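Local coordinates for protein putative alpha-ketoglutarate-dependent taurine dioxygenase (Burkholderia xenovorans, PDB 5HSX) that probably acts as an iron(II)- and 2-oxoglutarate-dependent dioxygenase of the TauD/TfdA family, at residues E97-S102 with R286-T292. Residues are numbered along the deposited sequence; the frame is centred on the assembly and turned at random.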
ATOM      1  N   GLU B  97     -15.527 -27.131  -2.920  1.00 28.43           N
ATOM      2  CA  GLU B  97     -14.548 -26.297  -3.607  1.00 27.51           C
ATOM      3  C   GLU B  97     -14.523 -24.869  -3.102  1.00 30.51           C
ATOM      4  O   GLU B  97     -13.600 -24.127  -3.447  1.00 30.57           O
ATOM      5  CB  GLU B  97     -14.829 -26.249  -5.113  1.00 30.65           C
ATOM      6  CG  GLU B  97     -15.120 -27.588  -5.755  1.00 32.63           C
ATOM      7  CD  GLU B  97     -16.591 -27.957  -5.698  1.00 32.97           C
ATOM      8  OE1 GLU B  97     -16.976 -28.892  -6.426  1.00 36.72           O
ATOM      9  OE2 GLU B  97     -17.357 -27.322  -4.929  1.00 33.09           O
ATOM     10  N   VAL B  98     -15.518 -24.451  -2.325  1.00 28.33           N
ATOM     11  CA  VAL B  98     -15.706 -23.044  -1.993  1.00 26.31           C
ATOM     12  C   VAL B  98     -15.394 -22.835  -0.519  1.00 26.76           C
ATOM     13  O   VAL B  98     -15.931 -23.539   0.344  1.00 31.15           O
ATOM     14  CB  VAL B  98     -17.132 -22.584  -2.331  1.00 29.80           C
ATOM     15  CG1 VAL B  98     -17.298 -21.106  -2.010  1.00 27.36           C
ATOM     16  CG2 VAL B  98     -17.424 -22.859  -3.797  1.00 28.53           C
ATOM     17  N   TYR B  99     -14.537 -21.858  -0.234  1.00 27.78           N
ATOM     18  CA  TYR B  99     -14.129 -21.525   1.123  1.00 26.66           C
ATOM     19  C   TYR B  99     -14.745 -20.194   1.518  1.00 28.50           C
ATOM     20  O   TYR B  99     -14.633 -19.210   0.778  1.00 28.48           O
ATOM     21  CB  TYR B  99     -12.607 -21.450   1.235  1.00 28.02           C
ATOM     22  CG  TYR B  99     -11.925 -22.692   0.720  1.00 36.92           C
ATOM     23  CD1 TYR B  99     -11.500 -22.775  -0.602  1.00 49.04           C
ATOM     24  CD2 TYR B  99     -11.720 -23.788   1.545  1.00 45.34           C
ATOM     25  CE1 TYR B  99     -10.883 -23.914  -1.086  1.00 53.36           C
ATOM     26  CE2 TYR B  99     -11.103 -24.933   1.072  1.00 48.68           C
ATOM     27  CZ  TYR B  99     -10.689 -24.991  -0.245  1.00 49.94           C
ATOM     28  OH  TYR B  99     -10.073 -26.121  -0.729  1.00 47.46           O
ATOM     29  N   SER B 100     -15.377 -20.166   2.685  1.00 30.93           N
ATOM     30  CA  SER B 100     -16.027 -18.963   3.192  1.00 35.88           C
ATOM     31  C   SER B 100     -15.010 -18.109   3.940  1.00 36.05           C
ATOM     32  O   SER B 100     -14.243 -18.622   4.759  1.00 34.19           O
ATOM     33  CB  SER B 100     -17.193 -19.343   4.107  1.00 40.19           C
ATOM     34  OG  SER B 100     -17.814 -18.197   4.666  1.00 39.96           O
ATOM     35  N   ILE B 101     -14.993 -16.810   3.640  1.00 32.75           N
ATOM     36  CA  ILE B 101     -14.146 -15.838   4.326  1.00 41.06           C
ATOM     37  C   ILE B 101     -15.067 -14.787   4.936  1.00 45.61           C
ATOM     38  O   ILE B 101     -15.740 -14.042   4.210  1.00 41.12           O
ATOM     39  CB  ILE B 101     -13.118 -15.190   3.388  1.00 43.56           C
ATOM     40  CG1 ILE B 101     -11.983 -16.161   3.067  1.00 47.48           C
ATOM     41  CG2 ILE B 101     -12.550 -13.919   4.008  1.00 45.17           C
ATOM     42  CD1 ILE B 101     -12.129 -16.839   1.748  1.00 42.68           C
ATOM     43  N   SER B 102     -15.115 -14.733   6.262  1.00 47.10           N
ATOM     44  CA  SER B 102     -15.926 -13.728   6.938  1.00 55.65           C
ATOM     45  C   SER B 102     -15.274 -13.253   8.233  1.00 57.25           C
ATOM     46  O   SER B 102     -15.660 -12.225   8.790  1.00 64.73           O
ATOM     47  CB  SER B 102     -17.329 -14.274   7.222  1.00 62.86           C
ATOM     48  OG  SER B 102     -17.266 -15.510   7.908  1.00 66.06           O
ATOM     49  N   ARG B 286     -18.637  -8.528   6.394  1.00 50.62           N
ATOM     50  CA  ARG B 286     -17.788  -8.782   5.234  1.00 43.39           C
ATOM     51  C   ARG B 286     -17.826 -10.270   4.931  1.00 49.20           C
ATOM     52  O   ARG B 286     -17.450 -11.082   5.783  1.00 51.77           O
ATOM     53  CB  ARG B 286     -16.355  -8.312   5.499  1.00 41.96           C
ATOM     54  CG  ARG B 286     -15.418  -8.351   4.298  1.00 41.18           C
ATOM     55  CD  ARG B 286     -14.087  -7.706   4.662  1.00 43.68           C
ATOM     56  NE  ARG B 286     -13.145  -7.584   3.550  1.00 45.91           N
ATOM     57  CZ  ARG B 286     -12.187  -8.470   3.288  1.00 40.91           C
ATOM     58  NH1 ARG B 286     -12.061  -9.549   4.051  1.00 38.06           N
ATOM     59  NH2 ARG B 286     -11.358  -8.284   2.269  1.00 35.53           N
ATOM     60  N   GLN B 287     -18.283 -10.628   3.731  1.00 37.54           N
ATOM     61  CA  GLN B 287     -18.407 -12.024   3.329  1.00 33.04           C
ATOM     62  C   GLN B 287     -17.848 -12.182   1.927  1.00 30.51           C
ATOM     63  O   GLN B 287     -18.348 -11.560   0.984  1.00 29.70           O
ATOM     64  CB  GLN B 287     -19.863 -12.497   3.371  1.00 37.10           C
ATOM     65  CG  GLN B 287     -20.048 -13.946   2.903  1.00 35.74           C
ATOM     66  CD  GLN B 287     -19.515 -14.964   3.900  1.00 39.09           C
ATOM     67  OE1 GLN B 287     -19.957 -15.017   5.046  1.00 45.60           O
ATOM     68  NE2 GLN B 287     -18.568 -15.782   3.465  1.00 38.01           N
ATOM     69  N   LEU B 288     -16.818 -13.010   1.794  1.00 28.60           N
ATOM     70  CA  LEU B 288     -16.259 -13.361   0.502  1.00 26.88           C
ATOM     71  C   LEU B 288     -16.212 -14.877   0.394  1.00 31.35           C
ATOM     72  O   LEU B 288     -16.362 -15.595   1.388  1.00 33.40           O
ATOM     73  CB  LEU B 288     -14.855 -12.764   0.308  1.00 27.58           C
ATOM     74  CG  LEU B 288     -14.718 -11.236   0.375  1.00 26.94           C
ATOM     75  CD1 LEU B 288     -14.466 -10.769   1.801  1.00 28.33           C
ATOM     76  CD2 LEU B 288     -13.606 -10.749  -0.560  1.00 26.89           C
ATOM     77  N   TYR B 289     -16.015 -15.362  -0.830  1.00 25.96           N
ATOM     78  CA  TYR B 289     -15.859 -16.789  -1.078  1.00 26.63           C
ATOM     79  C   TYR B 289     -14.687 -16.992  -2.016  1.00 24.81           C
ATOM     80  O   TYR B 289     -14.472 -16.187  -2.927  1.00 24.88           O
ATOM     81  CB  TYR B 289     -17.129 -17.410  -1.674  1.00 25.98           C
ATOM     82  CG  TYR B 289     -18.300 -17.328  -0.737  1.00 29.18           C
ATOM     83  CD1 TYR B 289     -18.472 -18.265   0.280  1.00 30.39           C
ATOM     84  CD2 TYR B 289     -19.226 -16.300  -0.850  1.00 32.39           C
ATOM     85  CE1 TYR B 289     -19.554 -18.176   1.163  1.00 30.88           C
ATOM     86  CE2 TYR B 289     -20.302 -16.208   0.016  1.00 32.15           C
ATOM     87  CZ  TYR B 289     -20.459 -17.147   1.015  1.00 31.17           C
ATOM     88  OH  TYR B 289     -21.530 -17.040   1.866  1.00 33.62           O
ATOM     89  N   ARG B 290     -13.925 -18.060  -1.778  1.00 23.41           N
ATOM     90  CA  ARG B 290     -12.696 -18.314  -2.509  1.00 22.26           C
ATOM     91  C   ARG B 290     -12.709 -19.730  -3.063  1.00 23.64           C
ATOM     92  O   ARG B 290     -13.179 -20.667  -2.409  1.00 24.05           O
ATOM     93  CB  ARG B 290     -11.445 -18.120  -1.623  1.00 24.80           C
ATOM     94  CG  ARG B 290     -10.151 -18.526  -2.327  1.00 27.38           C
ATOM     95  CD  ARG B 290      -8.865 -18.193  -1.577  1.00 32.67           C
ATOM     96  NE  ARG B 290      -8.928 -18.406  -0.137  1.00 36.38           N
ATOM     97  CZ  ARG B 290      -8.817 -19.583   0.473  1.00 37.60           C
ATOM     98  NH1 ARG B 290      -8.657 -20.696  -0.223  1.00 43.08           N
ATOM     99  NH2 ARG B 290      -8.874 -19.649   1.795  1.00 39.47           N
ATOM    100  N   THR B 291     -12.216 -19.870  -4.282  1.00 22.61           N
ATOM    101  CA  THR B 291     -11.827 -21.161  -4.828  1.00 21.83           C
ATOM    102  C   THR B 291     -10.333 -21.101  -5.102  1.00 23.34           C
ATOM    103  O   THR B 291      -9.765 -20.016  -5.271  1.00 21.69           O
ATOM    104  CB  THR B 291     -12.584 -21.478  -6.118  1.00 24.26           C
ATOM    105  OG1 THR B 291     -12.332 -20.439  -7.073  1.00 24.63           O
ATOM    106  CG2 THR B 291     -14.090 -21.574  -5.858  1.00 27.12           C
ATOM    107  N   THR B 292      -9.672 -22.259  -5.117  1.00 23.10           N
ATOM    108  CA  THR B 292      -8.265 -22.254  -5.493  1.00 23.80           C
ATOM    109  C   THR B 292      -7.993 -23.430  -6.420  1.00 23.36           C
ATOM    110  O   THR B 292      -8.716 -24.432  -6.426  1.00 22.64           O
ATOM    111  CB  THR B 292      -7.296 -22.265  -4.278  1.00 31.04           C
ATOM    112  OG1 THR B 292      -7.104 -23.586  -3.788  1.00 34.12           O
ATOM    113  CG2 THR B 292      -7.812 -21.396  -3.127  1.00 20.40           C
TER
HETATM  114  O   HOH W   1     -11.292 -24.614  -4.554  1.00 22.83           O
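Tyr99 and Arg290 form one of two antiparallel hydrogen-bonded pairs that join the short edge strand 99-101 to strand 287-292, in the larger sheet of the cupin-type fold of TfdA dioxygenases. The strand axes come within 4.7 Å, and their directions differ by 148°. Tyr99 N reaches Arg290 O at 2.8 Å, and Arg290 N returns a bond to Tyr99 O. Ile101 and Leu288 repeat the pattern, with Leu288 N to Ile101 O nearly straight (175° at the hydrogen). Beyond the paired residues, a water accepts from Thr292 N and lies 2.6 Å from Glu97 O, prolonging the connection.

Side chains alternate between the faces. On that of Tyr99, Ile101, Leu288 and Arg290, the Arg290 chain is bent at chi3, which turns its guanidinium back beside Tyr99; the ring and guanidinium planes lie 20° apart, with NH1 3.5 Å from Tyr99 CD1 and Tyr99 CB over one guanidinium face. NH1 bonds to Val320 O of the C-terminal helix 313-322, while Tyr99 OH bonds to Thr83. Ile101 CD1 packs on Arg290 CB at 3.7 Å.

On the face of Ser100 and Tyr289, the side chains of Val98 and Gln287 join in. Val98 CG1 packs against Tyr289 CB at 3.7 Å, and the Tyr289 ring also meets His69 edge-to-face. The bent side chain of Gln287 brings NE2 over one face of this ring, toward its rim. There NE2 donates to Ser100 OG at 2.8 Å, close to the amide plane, and to Leu288 O at 3.0 Å. Leu288 O thus has two donors, Ile101 N and Gln287 NE2, which approach from opposite faces of its carbonyl plane.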